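Local coordinates for CELL WALL surface anchor family protein (Streptococcus pneumoniae, PDB 2WW8) that serves as the adhesin of the pneumococcal pilus, probably recognising host cells through an integrin-like domain carried on a stalk of immunoglobulin-like domains, at residues A[616-630]-A[640-654]. Numbering follows the deposited sequence.
With CA (calcium ion), chain D.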
loop_
_atom_site.group_PDB
_atom_site.type_symbol
_atom_site.label_atom_id
_atom_site.label_comp_id
_atom_site.label_asym_id
_atom_site.label_seq_id
_atom_site.Cartn_x
_atom_site.Cartn_y
_atom_site.Cartn_z
ATOM N N PHE A 616 -25.752 7.618 9.447
ATOM C CA PHE A 616 -24.293 7.515 9.611
ATOM C C PHE A 616 -23.930 7.387 11.090
ATOM O O PHE A 616 -24.275 8.255 11.893
ATOM C CB PHE A 616 -23.571 8.737 9.052
ATOM C CG PHE A 616 -22.077 8.571 8.962
ATOM C CD1 PHE A 616 -21.501 7.739 8.006
ATOM C CD2 PHE A 616 -21.254 9.255 9.847
ATOM C CE1 PHE A 616 -20.134 7.569 7.929
ATOM C CE2 PHE A 616 -19.875 9.129 9.767
ATOM C CZ PHE A 616 -19.308 8.297 8.810
ATOM N N ASP A 617 -23.212 6.325 11.448
ATOM C CA ASP A 617 -22.921 6.105 12.854
ATOM C C ASP A 617 -21.658 5.230 12.871
ATOM O O ASP A 617 -21.216 4.744 11.819
ATOM C CB ASP A 617 -24.137 5.457 13.547
ATOM C CG ASP A 617 -24.112 3.938 13.415
ATOM O OD1 ASP A 617 -24.396 3.521 12.272
ATOM O OD2 ASP A 617 -23.765 3.163 14.360
ATOM N N PRO A 618 -21.097 4.977 14.066
ATOM C CA PRO A 618 -19.831 4.235 14.114
ATOM C C PRO A 618 -19.797 2.858 13.454
ATOM O O PRO A 618 -18.715 2.446 13.043
ATOM C CB PRO A 618 -19.560 4.134 15.624
ATOM C CG PRO A 618 -20.261 5.399 16.173
ATOM C CD PRO A 618 -21.564 5.313 15.428
ATOM N N ALA A 619 -20.928 2.159 13.343
ATOM C CA ALA A 619 -21.022 0.936 12.513
ATOM C C ALA A 619 -20.703 1.087 11.014
ATOM O O ALA A 619 -20.491 0.050 10.349
ATOM C CB ALA A 619 -22.410 0.294 12.646
ATOM N N ASP A 620 -20.696 2.316 10.484
ATOM C CA ASP A 620 -20.588 2.548 9.035
ATOM C C ASP A 620 -19.174 2.920 8.591
ATOM O O ASP A 620 -18.907 3.074 7.386
ATOM C CB ASP A 620 -21.557 3.632 8.592
ATOM C CG ASP A 620 -22.946 3.325 9.064
ATOM O OD1 ASP A 620 -23.318 2.120 9.072
ATOM O OD2 ASP A 620 -23.639 4.265 9.513
ATOM N N TYR A 621 -18.246 3.045 9.537
ATOM C CA TYR A 621 -16.908 3.446 9.103
ATOM C C TYR A 621 -15.925 2.901 10.115
ATOM O O TYR A 621 -16.310 2.532 11.230
ATOM C CB TYR A 621 -16.787 4.976 9.000
ATOM C CG TYR A 621 -16.857 5.662 10.368
ATOM C CD1 TYR A 621 -15.679 5.882 11.116
ATOM C CD2 TYR A 621 -18.088 6.046 10.910
ATOM C CE1 TYR A 621 -15.751 6.480 12.380
ATOM C CE2 TYR A 621 -18.170 6.648 12.141
ATOM C CZ TYR A 621 -16.984 6.842 12.857
ATOM O OH TYR A 621 -17.045 7.426 14.100
ATOM N N THR A 622 -14.650 2.889 9.741
ATOM C CA THR A 622 -13.601 2.775 10.745
ATOM C C THR A 622 -12.608 3.933 10.646
ATOM O O THR A 622 -12.345 4.456 9.553
ATOM C CB THR A 622 -12.836 1.410 10.695
ATOM O OG1 THR A 622 -11.919 1.348 9.581
ATOM C CG2 THR A 622 -13.763 0.211 10.700
ATOM N N LEU A 623 -12.031 4.315 11.783
ATOM C CA LEU A 623 -10.939 5.284 11.817
ATOM C C LEU A 623 -9.917 4.756 12.835
ATOM O O LEU A 623 -10.252 4.612 14.025
ATOM C CB LEU A 623 -11.449 6.690 12.182
ATOM C CG LEU A 623 -10.365 7.753 11.910
ATOM C CD1 LEU A 623 -10.140 7.948 10.403
ATOM C CD2 LEU A 623 -10.648 9.101 12.592
ATOM N N THR A 624 -8.730 4.392 12.345
ATOM C CA THR A 624 -7.684 3.818 13.183
ATOM C C THR A 624 -6.381 4.560 12.868
ATOM O O THR A 624 -6.258 5.224 11.837
ATOM C CB THR A 624 -7.524 2.279 12.997
ATOM O OG1 THR A 624 -7.233 2.045 11.613
ATOM C CG2 THR A 624 -8.856 1.477 13.382
ATOM N N ALA A 625 -5.370 4.435 13.728
ATOM C CA ALA A 625 -4.069 5.007 13.406
ATOM C C ALA A 625 -2.991 4.056 13.880
ATOM O O ALA A 625 -3.242 3.173 14.724
ATOM C CB ALA A 625 -3.948 6.365 14.109
ATOM N N ASN A 626 -1.779 4.237 13.362
ATOM C CA ASN A 626 -0.708 3.268 13.506
ATOM C C ASN A 626 -0.004 3.398 14.836
ATOM O O ASN A 626 0.965 2.698 15.055
ATOM C CB ASN A 626 0.253 3.347 12.312
ATOM C CG ASN A 626 1.116 4.619 12.342
ATOM O OD1 ASN A 626 0.741 5.644 12.940
ATOM N ND2 ASN A 626 2.294 4.535 11.741
ATOM N N ASP A 627 -0.470 4.244 15.755
ATOM C CA ASP A 627 -0.070 4.130 17.163
ATOM C C ASP A 627 -0.992 3.167 17.936
ATOM O O ASP A 627 -0.816 3.033 19.143
ATOM C CB ASP A 627 -0.136 5.503 17.848
ATOM C CG ASP A 627 -1.573 6.019 17.950
ATOM O OD1 ASP A 627 -2.525 5.551 17.251
ATOM O OD2 ASP A 627 -1.779 6.959 18.733
ATOM N N GLY A 628 -1.913 2.479 17.241
ATOM C CA GLY A 628 -2.883 1.573 17.828
ATOM C C GLY A 628 -4.121 2.285 18.366
ATOM O O GLY A 628 -4.953 1.648 19.011
ATOM N N SER A 629 -4.270 3.586 18.143
ATOM C CA SER A 629 -5.503 4.268 18.535
ATOM C C SER A 629 -6.619 4.009 17.533
ATOM O O SER A 629 -6.402 3.561 16.379
ATOM C CB SER A 629 -5.297 5.783 18.817
ATOM O OG SER A 629 -4.951 6.471 17.630
ATOM N N ARG A 630 -7.856 4.231 17.994
ATOM C CA ARG A 630 -9.040 3.969 17.153
ATOM C C ARG A 630 -10.199 4.835 17.612
ATOM O O ARG A 630 -10.256 5.203 18.786
ATOM C CB ARG A 630 -9.468 2.478 17.232
ATOM C CG ARG A 630 -9.858 2.038 18.653
ATOM C CD ARG A 630 -10.106 0.519 18.735
ATOM N NE ARG A 630 -10.380 0.128 20.116
ATOM C CZ ARG A 630 -9.473 -0.133 21.053
ATOM N NH1 ARG A 630 -8.175 -0.037 20.778
ATOM N NH2 ARG A 630 -9.864 -0.458 22.294
ATOM N N PRO A 640 -0.315 4.361 22.948
ATOM C CA PRO A 640 0.572 3.935 24.034
ATOM C C PRO A 640 0.334 4.702 25.342
ATOM O O PRO A 640 0.672 4.192 26.405
ATOM C CB PRO A 640 1.983 4.226 23.502
ATOM C CG PRO A 640 1.770 5.309 22.459
ATOM C CD PRO A 640 0.385 5.040 21.842
ATOM N N GLN A 641 -0.268 5.884 25.324
ATOM C CA GLN A 641 -0.587 6.564 26.575
ATOM C C GLN A 641 -2.073 6.390 26.942
ATOM O O GLN A 641 -2.562 6.996 27.890
ATOM C CB GLN A 641 -0.374 8.073 26.430
ATOM C CG GLN A 641 0.999 8.611 25.949
ATOM C CD GLN A 641 2.188 7.686 25.996
ATOM O OE1 GLN A 641 2.724 7.300 24.956
ATOM N NE2 GLN A 641 2.649 7.353 27.190
ATOM N N ASN A 642 -2.789 5.611 26.139
ATOM C CA ASN A 642 -4.157 5.231 26.449
ATOM C C ASN A 642 -5.069 6.446 26.595
ATOM O O ASN A 642 -5.920 6.505 27.484
ATOM C CB ASN A 642 -4.210 4.322 27.688
ATOM C CG ASN A 642 -5.392 3.359 27.606
ATOM O OD1 ASN A 642 -5.899 3.083 26.520
ATOM N ND2 ASN A 642 -5.865 2.899 28.732
ATOM N N ASP A 643 -4.892 7.411 25.699
ATOM C CA ASP A 643 -5.584 8.657 25.808
ATOM C C ASP A 643 -6.270 8.966 24.470
ATOM O O ASP A 643 -6.712 10.081 24.221
ATOM C CB ASP A 643 -4.566 9.766 26.110
ATOM C CG ASP A 643 -3.482 9.912 25.028
ATOM O OD1 ASP A 643 -3.293 9.025 24.185
ATOM O OD2 ASP A 643 -2.752 10.926 25.016
ATOM N N GLY A 644 -6.351 7.984 23.587
ATOM C CA GLY A 644 -6.830 8.230 22.232
ATOM C C GLY A 644 -5.731 8.565 21.240
ATOM O O GLY A 644 -6.036 8.648 20.063
ATOM N N GLY A 645 -4.491 8.746 21.688
ATOM C CA GLY A 645 -3.340 8.910 20.822
ATOM C C GLY A 645 -3.552 9.881 19.668
ATOM O O GLY A 645 -4.093 10.981 19.827
ATOM N N LEU A 646 -3.111 9.486 18.485
ATOM C CA LEU A 646 -3.241 10.349 17.297
ATOM C C LEU A 646 -4.701 10.758 16.999
ATOM O O LEU A 646 -4.990 11.777 16.364
ATOM C CB LEU A 646 -2.649 9.600 16.098
ATOM C CG LEU A 646 -1.119 9.332 16.219
ATOM C CD1 LEU A 646 -0.781 8.427 15.094
ATOM C CD2 LEU A 646 -0.274 10.632 16.117
ATOM N N LEU A 647 -5.659 9.982 17.482
ATOM C CA LEU A 647 -7.077 10.274 17.158
ATOM C C LEU A 647 -7.807 11.063 18.246
ATOM O O LEU A 647 -9.021 11.274 18.163
ATOM C CB LEU A 647 -7.821 8.961 16.803
ATOM C CG LEU A 647 -7.206 8.231 15.612
ATOM C CD1 LEU A 647 -8.022 6.981 15.316
ATOM C CD2 LEU A 647 -7.108 9.164 14.338
ATOM N N LYS A 648 -7.046 11.517 19.239
ATOM C CA LYS A 648 -7.614 12.193 20.422
ATOM C C LYS A 648 -8.628 13.281 20.011
ATOM O O LYS A 648 -9.665 13.475 20.653
ATOM C CB LYS A 648 -6.424 12.807 21.189
ATOM C CG LYS A 648 -6.792 13.612 22.378
ATOM C CD LYS A 648 -5.491 14.139 23.016
ATOM C CE LYS A 648 -4.579 13.002 23.398
ATOM N NZ LYS A 648 -3.750 13.445 24.521
ATOM N N ASN A 649 -8.355 13.996 18.917
ATOM C CA ASN A 649 -9.233 15.093 18.510
ATOM C C ASN A 649 -9.867 14.857 17.143
ATOM O O ASN A 649 -10.398 15.820 16.537
ATOM C CB ASN A 649 -8.446 16.441 18.561
ATOM C CG ASN A 649 -8.076 16.859 19.991
ATOM O OD1 ASN A 649 -6.906 17.084 20.357
ATOM N ND2 ASN A 649 -9.087 16.935 20.822
ATOM N N ALA A 650 -9.817 13.624 16.629
ATOM C CA ALA A 650 -10.326 13.342 15.280
ATOM C C ALA A 650 -11.828 13.084 15.332
ATOM O O ALA A 650 -12.297 12.485 16.300
ATOM C CB ALA A 650 -9.636 12.127 14.622
ATOM N N LYS A 651 -12.572 13.583 14.339
ATOM C CA LYS A 651 -13.994 13.286 14.253
ATOM C C LYS A 651 -14.256 12.898 12.815
ATOM O O LYS A 651 -13.637 13.465 11.907
ATOM C CB LYS A 651 -14.832 14.515 14.579
ATOM C CG LYS A 651 -15.178 14.599 16.042
ATOM C CD LYS A 651 -14.588 15.806 16.687
ATOM C CE LYS A 651 -14.896 15.718 18.193
ATOM N NZ LYS A 651 -14.248 14.612 18.998
ATOM N N VAL A 652 -15.198 11.963 12.623
ATOM C CA VAL A 652 -15.690 11.590 11.305
ATOM C C VAL A 652 -17.130 12.073 11.189
ATOM O O VAL A 652 -17.980 11.657 11.983
ATOM C CB VAL A 652 -15.553 10.086 11.086
ATOM C CG1 VAL A 652 -15.883 9.728 9.644
ATOM C CG2 VAL A 652 -14.106 9.644 11.421
ATOM N N LEU A 653 -17.412 12.945 10.222
ATOM C CA LEU A 653 -18.737 13.544 10.046
ATOM C C LEU A 653 -19.292 13.212 8.673
ATOM O O LEU A 653 -18.550 12.939 7.701
ATOM C CB LEU A 653 -18.685 15.076 10.199
ATOM C CG LEU A 653 -17.905 15.409 11.480
ATOM C CD1 LEU A 653 -17.473 16.867 11.556
ATOM C CD2 LEU A 653 -18.856 15.075 12.727
ATOM N N TYR A 654 -20.616 13.234 8.591
ATOM C CA TYR A 654 -21.232 12.903 7.313
ATOM C C TYR A 654 -22.340 13.917 7.085
ATOM O O TYR A 654 -23.286 13.967 7.878
ATOM C CB TYR A 654 -21.888 11.523 7.304
ATOM C CG TYR A 654 -22.633 11.247 5.979
ATOM C CD1 TYR A 654 -21.944 11.172 4.759
ATOM C CD2 TYR A 654 -24.003 11.081 5.940
ATOM C CE1 TYR A 654 -22.599 10.943 3.557
ATOM C CE2 TYR A 654 -24.688 10.845 4.727
ATOM C CZ TYR A 654 -23.972 10.748 3.550
ATOM O OH TYR A 654 -24.595 10.492 2.350
HETATM CA CA CA D . -25.639 3.129 10.241
HETATM O O HOH W 1 -25.624 0.767 10.912
#
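V652 lies at the apolar centre, its two methyl groups dividing the work. V652 CG2 reaches L623 CD2 at 3.7 Å and also touches the Y621 ring, while CG1 turns to the edge of the F616 ring. V652 CB sits over one face of the Y621 ring, 4.1 Å from its centroid, a CH-pi contact displaced toward the rim. Y621 is set for this with its CG between the backbone N and the carbonyl carbon (chi1 68°). L623 CD2 also meets A650 CB and L647 CD2, and L647 CD1 packs against L623 O and R630 CA.

Such facing of two layers illustrates how a beta sandwich of the Ig-like type is closed: strand 621-625 pairs with strand 673-682, strand 651-655 with strand 660-668, and the side chains fill the space between them. At one end Y654 CB sits over one face of the F616 ring, 3.7 Å from that ring's centroid, in a CH-pi contact; the two rings themselves meet obliquely, planes at 34°. Just beyond, D617 OD1 and both carboxylate oxygens of D620 bind a calcium ion, whose site is completed by L610, D613, R615 and a water, tying this loop to the 610-615 region.

At the other end the type I turn A625-G628, with its G1 bulge, brings D627 against L646. D627 OD2 accepts the L646 N-H at 2.9 Å, nearly straight (164°), from the syn side but tilted from the carboxylate plane. Its other oxygen, OD1, takes both the hydroxyl and the backbone N of S629, the hydroxyl on the syn lone pair, a three-bond grip that fixes the carboxylate's rotation.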